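Local coordinates for 3-oxoacyl-[acyl-carrier-protein] synthase 2 (Rickettsia rickettsii, PDB 4JGA), which probably catalyses the condensation of malonyl-acyl carrier protein with a growing acyl chain, the elongation step of bacterial fatty acid synthesis, at residues A[411-419]-A[428-436]; A[302-310]-A[339-347]. All blocks are in the same frame, centred on the assembly; numbering follows the deposited sequence.

Contact 1: A[411-419]-A[428-436]. With K (potassium ion), chain C.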
loop_
_atom_site.group_PDB
_atom_site.type_symbol
_atom_site.label_atom_id
_atom_site.label_comp_id
_atom_site.label_asym_id
_atom_site.label_seq_id
_atom_site.Cartn_x
_atom_site.Cartn_y
_atom_site.Cartn_z
ATOM N N LYS A 411 -23.594 -18.558 -20.887
ATOM C CA LYS A 411 -24.301 -17.569 -20.088
ATOM C C LYS A 411 -23.424 -17.162 -18.903
ATOM O O LYS A 411 -23.058 -18.002 -18.086
ATOM C CB LYS A 411 -25.641 -18.102 -19.578
ATOM C CG LYS A 411 -26.449 -17.069 -18.799
ATOM C CD LYS A 411 -27.268 -17.717 -17.683
ATOM C CE LYS A 411 -26.429 -18.337 -16.547
ATOM N NZ LYS A 411 -26.718 -17.757 -15.192
ATOM N N ILE A 412 -23.118 -15.859 -18.830
ATOM C CA ILE A 412 -22.288 -15.291 -17.772
ATOM C C ILE A 412 -22.902 -14.024 -17.167
ATOM O O ILE A 412 -22.802 -12.930 -17.737
ATOM C CB ILE A 412 -20.854 -14.976 -18.235
ATOM C CG1 ILE A 412 -20.210 -16.224 -18.850
ATOM C CG2 ILE A 412 -20.019 -14.513 -17.039
ATOM C CD1 ILE A 412 -18.781 -16.007 -19.304
ATOM N N ASP A 413 -23.538 -14.197 -16.008
ATOM C CA ASP A 413 -24.179 -13.111 -15.286
ATOM C C ASP A 413 -23.455 -12.815 -13.974
ATOM O O ASP A 413 -23.558 -11.720 -13.467
ATOM C CB ASP A 413 -25.627 -13.458 -14.996
ATOM C CG ASP A 413 -26.511 -13.410 -16.256
ATOM O OD1 ASP A 413 -26.183 -12.715 -17.232
ATOM O OD2 ASP A 413 -27.522 -14.098 -16.266
ATOM N N TYR A 414 -22.803 -13.797 -13.394
ATOM C CA TYR A 414 -22.050 -13.580 -12.190
ATOM C C TYR A 414 -20.673 -14.178 -12.363
ATOM O O TYR A 414 -20.536 -15.335 -12.796
ATOM C CB TYR A 414 -22.711 -14.254 -10.994
ATOM C CG TYR A 414 -24.028 -13.675 -10.565
ATOM C CD1 TYR A 414 -25.229 -14.050 -11.182
ATOM C CD2 TYR A 414 -24.088 -12.781 -9.511
ATOM C CE1 TYR A 414 -26.452 -13.534 -10.747
ATOM C CE2 TYR A 414 -25.296 -12.252 -9.090
ATOM C CZ TYR A 414 -26.453 -12.629 -9.701
ATOM O OH TYR A 414 -27.610 -12.079 -9.247
ATOM N N VAL A 415 -19.663 -13.412 -11.971
ATOM C CA VAL A 415 -18.277 -13.845 -12.066
ATOM C C VAL A 415 -17.542 -13.650 -10.745
ATOM O O VAL A 415 -17.728 -12.638 -10.070
ATOM C CB VAL A 415 -17.534 -13.066 -13.142
ATOM C CG1 VAL A 415 -16.049 -13.451 -13.151
ATOM C CG2 VAL A 415 -18.164 -13.334 -14.499
ATOM N N LEU A 416 -16.735 -14.646 -10.385
ATOM C CA LEU A 416 -15.847 -14.604 -9.238
ATOM C C LEU A 416 -14.398 -14.540 -9.764
ATOM O O LEU A 416 -14.018 -15.313 -10.657
ATOM C CB LEU A 416 -16.018 -15.868 -8.369
ATOM C CG LEU A 416 -15.022 -16.105 -7.233
ATOM C CD1 LEU A 416 -15.248 -15.117 -6.109
ATOM C CD2 LEU A 416 -15.138 -17.505 -6.676
ATOM N N SER A 417 -13.591 -13.653 -9.187
ATOM C CA SER A 417 -12.181 -13.558 -9.547
ATOM C C SER A 417 -11.313 -13.572 -8.280
ATOM O O SER A 417 -11.534 -12.808 -7.362
ATOM C CB SER A 417 -11.920 -12.265 -10.352
ATOM O OG SER A 417 -10.564 -12.179 -10.765
ATOM N N ASN A 418 -10.329 -14.467 -8.269
ATOM C CA ASN A 418 -9.434 -14.671 -7.163
ATOM C C ASN A 418 -8.027 -14.102 -7.380
ATOM O O ASN A 418 -7.498 -14.152 -8.486
ATOM C CB ASN A 418 -9.278 -16.174 -6.911
ATOM C CG ASN A 418 -10.556 -16.855 -6.479
ATOM O OD1 ASN A 418 -11.475 -16.245 -5.934
ATOM N ND2 ASN A 418 -10.622 -18.140 -6.737
ATOM N N SER A 419 -7.410 -13.667 -6.283
ATOM C CA SER A 419 -5.987 -13.318 -6.257
ATOM C C SER A 419 -5.379 -13.636 -4.918
ATOM O O SER A 419 -5.935 -13.236 -3.869
ATOM C CB SER A 419 -5.753 -11.831 -6.454
ATOM O OG SER A 419 -6.368 -11.353 -7.617
ATOM N N SER A 428 -10.888 -11.973 -3.088
ATOM C CA SER A 428 -11.859 -12.432 -4.093
ATOM C C SER A 428 -12.895 -11.345 -4.331
ATOM O O SER A 428 -13.355 -10.677 -3.376
ATOM C CB SER A 428 -12.564 -13.710 -3.645
ATOM O OG SER A 428 -11.640 -14.779 -3.611
ATOM N N LEU A 429 -13.243 -11.168 -5.598
ATOM C CA LEU A 429 -14.211 -10.185 -6.010
ATOM C C LEU A 429 -15.340 -10.863 -6.806
ATOM O O LEU A 429 -15.078 -11.754 -7.616
ATOM C CB LEU A 429 -13.528 -9.126 -6.867
ATOM C CG LEU A 429 -12.569 -8.199 -6.099
ATOM C CD1 LEU A 429 -11.634 -7.451 -7.072
ATOM C CD2 LEU A 429 -13.349 -7.249 -5.199
ATOM N N VAL A 430 -16.573 -10.442 -6.548
ATOM C CA VAL A 430 -17.731 -10.892 -7.303
ATOM C C VAL A 430 -18.362 -9.707 -8.055
ATOM O O VAL A 430 -18.660 -8.647 -7.480
ATOM C CB VAL A 430 -18.807 -11.552 -6.417
ATOM C CG1 VAL A 430 -20.053 -11.906 -7.238
ATOM C CG2 VAL A 430 -18.249 -12.779 -5.743
ATOM N N ILE A 431 -18.614 -9.936 -9.340
ATOM C CA ILE A 431 -19.208 -8.960 -10.212
ATOM C C ILE A 431 -20.456 -9.569 -10.804
ATOM O O ILE A 431 -20.487 -10.759 -11.117
ATOM C CB ILE A 431 -18.292 -8.668 -11.403
ATOM C CG1 ILE A 431 -16.988 -8.075 -10.920
ATOM C CG2 ILE A 431 -18.945 -7.662 -12.340
ATOM C CD1 ILE A 431 -15.966 -8.032 -12.075
ATOM N N LYS A 432 -21.469 -8.748 -11.010
ATOM C CA LYS A 432 -22.636 -9.225 -11.689
ATOM C C LYS A 432 -23.025 -8.311 -12.834
ATOM O O LYS A 432 -22.776 -7.133 -12.819
ATOM C CB LYS A 432 -23.782 -9.468 -10.695
ATOM C CG LYS A 432 -24.687 -8.298 -10.496
ATOM C CD LYS A 432 -25.894 -8.640 -9.673
ATOM C CE LYS A 432 -26.688 -7.373 -9.434
ATOM N NZ LYS A 432 -28.066 -7.606 -8.932
ATOM N N SER A 433 -23.657 -8.888 -13.828
ATOM C CA SER A 433 -24.267 -8.125 -14.882
ATOM C C SER A 433 -25.322 -7.201 -14.297
ATOM O O SER A 433 -26.090 -7.589 -13.408
ATOM C CB SER A 433 -24.932 -9.058 -15.891
ATOM O OG SER A 433 -25.920 -8.361 -16.573
ATOM N N ILE A 434 -25.353 -5.979 -14.800
ATOM C CA ILE A 434 -26.276 -4.970 -14.315
ATOM C C ILE A 434 -27.718 -5.261 -14.749
ATOM O O ILE A 434 -28.663 -4.774 -14.125
ATOM C CB ILE A 434 -25.802 -3.571 -14.749
ATOM C CG1 ILE A 434 -26.313 -2.497 -13.782
ATOM C CG2 ILE A 434 -26.177 -3.296 -16.199
ATOM C CD1 ILE A 434 -25.862 -2.645 -12.331
ATOM N N LEU A 435 -27.884 -6.063 -15.800
ATOM C CA LEU A 435 -29.218 -6.564 -16.208
ATOM C C LEU A 435 -29.830 -7.533 -15.178
ATOM O O LEU A 435 -31.046 -7.671 -15.102
ATOM C CB LEU A 435 -29.117 -7.243 -17.580
ATOM C CG LEU A 435 -28.414 -6.370 -18.619
ATOM C CD1 LEU A 435 -28.181 -7.172 -19.884
ATOM C CD2 LEU A 435 -29.219 -5.098 -18.875
ATOM N N VAL A 436 -28.958 -8.186 -14.405
ATOM C CA VAL A 436 -29.281 -9.209 -13.366
ATOM C C VAL A 436 -29.690 -10.504 -14.063
ATOM O O VAL A 436 -28.800 -11.209 -14.548
ATOM C CB VAL A 436 -30.248 -8.723 -12.228
ATOM C CG1 VAL A 436 -30.449 -9.800 -11.175
ATOM C CG2 VAL A 436 -29.673 -7.486 -11.558
HETATM K K K C . -8.233 -13.907 -11.036
HETATM O O HOH W 1 -26.305 -10.186 -18.696
#

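Contact 2: A[302-310]-A[339-347]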
loop_
_atom_site.group_PDB
_atom_site.type_symbol
_atom_site.label_atom_id
_atom_site.label_comp_id
_atom_site.label_asym_id
_atom_site.label_seq_id
_atom_site.Cartn_x
_atom_site.Cartn_y
_atom_site.Cartn_z
ATOM N N ALA A 302 -7.907 -19.010 0.946
ATOM C CA ALA A 302 -8.487 -18.924 -0.391
ATOM C C ALA A 302 -9.960 -19.304 -0.355
ATOM O O ALA A 302 -10.781 -18.570 -0.895
ATOM C CB ALA A 302 -7.710 -19.800 -1.376
ATOM N N TYR A 303 -10.274 -20.423 0.310
ATOM C CA TYR A 303 -11.641 -20.884 0.469
ATOM C C TYR A 303 -12.501 -19.832 1.137
ATOM O O TYR A 303 -13.597 -19.544 0.684
ATOM C CB TYR A 303 -11.678 -22.188 1.291
ATOM C CG TYR A 303 -13.066 -22.713 1.622
ATOM C CD1 TYR A 303 -13.705 -22.300 2.760
ATOM C CD2 TYR A 303 -13.741 -23.575 0.769
ATOM C CE1 TYR A 303 -14.974 -22.748 3.067
ATOM C CE2 TYR A 303 -15.007 -24.050 1.057
ATOM C CZ TYR A 303 -15.624 -23.613 2.210
ATOM O OH TYR A 303 -16.879 -24.043 2.580
ATOM N N ARG A 304 -12.009 -19.265 2.240
ATOM C CA ARG A 304 -12.744 -18.254 2.959
ATOM C C ARG A 304 -12.950 -16.983 2.136
ATOM O O ARG A 304 -13.999 -16.391 2.201
ATOM C CB ARG A 304 -12.051 -17.921 4.280
ATOM C CG ARG A 304 -12.183 -19.026 5.337
ATOM C CD ARG A 304 -11.250 -18.778 6.516
ATOM N NE ARG A 304 -11.492 -17.455 7.049
ATOM C CZ ARG A 304 -10.577 -16.509 7.221
ATOM N NH1 ARG A 304 -9.273 -16.742 7.056
ATOM N NH2 ARG A 304 -10.978 -15.316 7.637
ATOM N N ALA A 305 -11.936 -16.534 1.409
ATOM C CA ALA A 305 -12.094 -15.331 0.599
ATOM C C ALA A 305 -13.232 -15.485 -0.414
ATOM O O ALA A 305 -14.054 -14.588 -0.571
ATOM C CB ALA A 305 -10.812 -14.989 -0.109
ATOM N N MET A 306 -13.259 -16.628 -1.099
ATOM C CA MET A 306 -14.331 -16.920 -2.044
ATOM C C MET A 306 -15.679 -16.961 -1.333
ATOM O O MET A 306 -16.645 -16.323 -1.753
ATOM C CB MET A 306 -14.083 -18.248 -2.775
ATOM C CG MET A 306 -12.889 -18.179 -3.724
ATOM S SD MET A 306 -12.688 -19.694 -4.679
ATOM C CE MET A 306 -12.091 -20.823 -3.409
ATOM N N ARG A 307 -15.720 -17.706 -0.245
ATOM C CA ARG A 307 -16.946 -17.880 0.492
ATOM C C ARG A 307 -17.484 -16.543 0.991
ATOM O O ARG A 307 -18.673 -16.254 0.848
ATOM C CB ARG A 307 -16.724 -18.819 1.674
ATOM C CG ARG A 307 -17.992 -19.161 2.442
ATOM C CD ARG A 307 -17.665 -19.628 3.853
ATOM N NE ARG A 307 -16.844 -18.600 4.518
ATOM C CZ ARG A 307 -16.159 -18.799 5.641
ATOM N NH1 ARG A 307 -16.192 -19.972 6.250
ATOM N NH2 ARG A 307 -15.448 -17.805 6.156
ATOM N N ASP A 308 -16.611 -15.749 1.586
ATOM C CA ASP A 308 -17.008 -14.439 2.104
ATOM C C ASP A 308 -17.435 -13.461 0.998
ATOM O O ASP A 308 -18.295 -12.638 1.205
ATOM C CB ASP A 308 -15.854 -13.807 2.871
ATOM C CG ASP A 308 -15.507 -14.576 4.158
ATOM O OD1 ASP A 308 -16.189 -15.573 4.519
ATOM O OD2 ASP A 308 -14.516 -14.140 4.768
ATOM N N ALA A 309 -16.811 -13.560 -0.161
ATOM C CA ALA A 309 -17.130 -12.649 -1.251
ATOM C C ALA A 309 -18.575 -12.867 -1.681
ATOM O O ALA A 309 -19.317 -11.919 -1.896
ATOM C CB ALA A 309 -16.172 -12.843 -2.407
ATOM N N MET A 310 -18.990 -14.129 -1.676
ATOM C CA MET A 310 -20.363 -14.512 -2.030
ATOM C C MET A 310 -21.361 -14.188 -0.945
ATOM O O MET A 310 -22.454 -13.711 -1.240
ATOM C CB MET A 310 -20.411 -15.987 -2.408
ATOM C CG MET A 310 -19.753 -16.252 -3.747
ATOM S SD MET A 310 -19.942 -17.953 -4.275
ATOM C CE MET A 310 -18.962 -18.843 -3.105
ATOM N N ALA A 339 -8.736 -27.428 -5.403
ATOM C CA ALA A 339 -9.438 -28.187 -4.356
ATOM C C ALA A 339 -10.369 -27.252 -3.595
ATOM O O ALA A 339 -11.521 -27.626 -3.326
ATOM C CB ALA A 339 -8.468 -28.910 -3.417
ATOM N N ALA A 340 -9.912 -26.045 -3.282
ATOM C CA ALA A 340 -10.803 -25.066 -2.624
ATOM C C ALA A 340 -12.043 -24.703 -3.489
ATOM O O ALA A 340 -13.160 -24.671 -3.004
ATOM C CB ALA A 340 -10.037 -23.795 -2.246
ATOM N N VAL A 341 -11.817 -24.447 -4.778
ATOM C CA VAL A 341 -12.903 -24.204 -5.725
ATOM C C VAL A 341 -13.894 -25.370 -5.814
ATOM O O VAL A 341 -15.108 -25.190 -5.696
ATOM C CB VAL A 341 -12.334 -23.836 -7.112
ATOM C CG1 VAL A 341 -13.425 -23.883 -8.173
ATOM C CG2 VAL A 341 -11.684 -22.457 -7.045
ATOM N N GLN A 342 -13.372 -26.585 -5.950
ATOM C CA GLN A 342 -14.247 -27.754 -6.070
ATOM C C GLN A 342 -15.045 -28.028 -4.772
ATOM O O GLN A 342 -16.225 -28.354 -4.831
ATOM C CB GLN A 342 -13.471 -28.967 -6.622
ATOM C CG GLN A 342 -13.107 -28.698 -8.074
ATOM C CD GLN A 342 -12.394 -29.804 -8.807
ATOM O OE1 GLN A 342 -12.477 -29.879 -10.032
ATOM N NE2 GLN A 342 -11.663 -30.644 -8.086
ATOM N N LYS A 343 -14.404 -27.837 -3.625
ATOM C CA LYS A 343 -15.062 -27.960 -2.334
ATOM C C LYS A 343 -16.253 -27.033 -2.285
ATOM O O LYS A 343 -17.339 -27.423 -1.911
ATOM C CB LYS A 343 -14.090 -27.574 -1.206
ATOM C CG LYS A 343 -14.530 -27.946 0.219
ATOM C CD LYS A 343 -13.595 -29.043 0.731
ATOM C CE LYS A 343 -14.028 -29.625 2.082
ATOM N NZ LYS A 343 -15.032 -30.696 1.933
ATOM N N LEU A 344 -16.038 -25.787 -2.691
ATOM C CA LEU A 344 -17.080 -24.775 -2.616
ATOM C C LEU A 344 -18.163 -24.917 -3.699
ATOM O O LEU A 344 -19.356 -24.646 -3.424
ATOM C CB LEU A 344 -16.412 -23.407 -2.737
ATOM C CG LEU A 344 -17.080 -22.156 -2.240
ATOM C CD1 LEU A 344 -17.671 -22.297 -0.844
ATOM C CD2 LEU A 344 -16.008 -21.057 -2.276
ATOM N N PHE A 345 -17.772 -25.357 -4.903
ATOM C CA PHE A 345 -18.665 -25.274 -6.059
ATOM C C PHE A 345 -19.138 -26.577 -6.662
ATOM O O PHE A 345 -20.182 -26.600 -7.321
ATOM C CB PHE A 345 -18.000 -24.457 -7.170
ATOM C CG PHE A 345 -17.902 -22.993 -6.857
ATOM C CD1 PHE A 345 -19.001 -22.168 -7.041
ATOM C CD2 PHE A 345 -16.719 -22.447 -6.381
ATOM C CE1 PHE A 345 -18.926 -20.825 -6.734
ATOM C CE2 PHE A 345 -16.631 -21.102 -6.073
ATOM C CZ PHE A 345 -17.727 -20.281 -6.262
ATOM N N LEU A 346 -18.413 -27.667 -6.453
ATOM C CA LEU A 346 -18.692 -28.869 -7.235
ATOM C C LEU A 346 -20.134 -29.433 -7.048
ATOM O O LEU A 346 -20.821 -29.720 -8.036
ATOM C CB LEU A 346 -17.608 -29.923 -6.971
ATOM C CG LEU A 346 -17.734 -31.255 -7.723
ATOM C CD1 LEU A 346 -17.707 -31.020 -9.230
ATOM C CD2 LEU A 346 -16.627 -32.217 -7.286
ATOM N N GLU A 347 -20.588 -29.540 -5.794
ATOM C CA GLU A 347 -21.919 -30.093 -5.486
ATOM C C GLU A 347 -23.026 -29.148 -5.946
ATOM O O GLU A 347 -23.988 -29.592 -6.539
ATOM C CB GLU A 347 -22.082 -30.435 -3.975
#

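Contact 1: A[411-419]-A[428-436]
Val-415 and Ile-431 face each other as a hydrogen-bonded pair, as do Ser-417 and Leu-429, in the antiparallel hairpin of strands 414-421 and 425-432. Val-415 N to Ile-431 O spans 2.9 Å and is nearly straight at 170°; a fifth backbone bond, Ser-433 N to Asp-413 O, carries the pairing one step past the strands. The non-hydrogen-bonded pairs Tyr-414/Lys-432, Leu-416/Val-430 and Asn-418/Ser-428 put their side chains on one face.

The apolar contacts lie there. The Lys-432 chain runs alongside the Tyr-414 ring in the same direction, with its CB 3.5 Å from Tyr-414 CD2, and Leu-416 CD1 rests 3.8 Å from Val-430 CG2.

Of the polar side chains, Ser-428 OG donates to Asn-418 OD1 at 2.8 Å from above the amide plane, 39° out of it. A water joins Asp-413 OD1 to Ser-433 OG.

Ser-417 OG, on the face of Val-415 and anti to its own N (chi1 -177°), binds the potassium ion at 2.9 Å, and the backbone O of Asn-418 at 2.7 Å; Asn-324, Ala-325 and Glu-372 also bind it. Backbone bonds from Ser-417 to Leu-429 and the side-chain bond of Asn-418 to Ser-428 probably help hold these adjacent ligands.

Contact 2: A[302-310]-A[339-347]
Tyr-303 and Ala-340 mark the closest backbone approach of the two helical segments, their CA atoms 5.3 Å apart. The axes of 302-310 and 339-345 come within 9.4 Å and run in broadly the same direction, with a signed crossing angle of -40°. No hydrogen bond crosses the interface, so side-chain packing carries it.

Leu-344 is the central knob: it enters a hole bordered by Tyr-303, Met-306, Arg-307 and Met-310. Its chi1 of -159° swings CG away from the backbone N and into the hole, where the two methyls part. CD1 reaches the Tyr-303 ring obliquely, 3.7 Å from CE2, whereas CD2 presses to 3.4 Å from Met-306 CB, tighter than usual van der Waals contact. The Met-310 methyl meets Leu-344 tip to tip, CE to CD2 at 3.8 Å.

The two methionines, one helical turn apart, share a bend at chi3 and both touch Leu-344 and Phe-345, but only Met-306 also reaches Ala-340 and Val-341. Met-306 sends CE to within 3.8 Å of Ala-340 CB, while its chain crosses Val-341 at roughly a right angle; its sulfur lies at the edge of the Phe-345 ring, near the ring plane. Met-310 SD makes a Met-aromatic contact with Phe-345, 4.8 Å from the ring centroid and oblique at 65° off the normal.

The carbonyl oxygen of Ala-340 lies at the edge of the Tyr-303 ring, near its plane. Next to the knob, Arg-307 grips Asp-308 OD1 side-on through NE and NH2, an ion pair held within helix 300-312.

Met-306 and Phe-345 also touch Leu-416 of strand 414-421. The seam is therefore held by dispersion and shape fit, and Met-306 and Phe-345 extend that packing onto the sheet.

Overall arrangement
Contact 2 comes first along the chain and closes before contact 1 opens; their centres lie 14 Å apart on the same side of the chain's centre. Contact 1 pairs neighbouring strands 425-432 and 414-421 of the large mixed sheet, and contact 2 joins helices 300-312 and 331-345, which pack against one face of that sheet. The layers touch directly: Met-306 CG is 3.3 Å from Asn-418 OD1, and Ser-428 CB is 3.5 Å from Ala-305 O. Helix 368-382 packs on Val-415, Ser-417, Leu-429 and Ile-431, the hairpin's opposite face. Helices on both faces of a central sheet are consistent with the layered thiolase fold, and the potassium site lies on the side of helix 368-382.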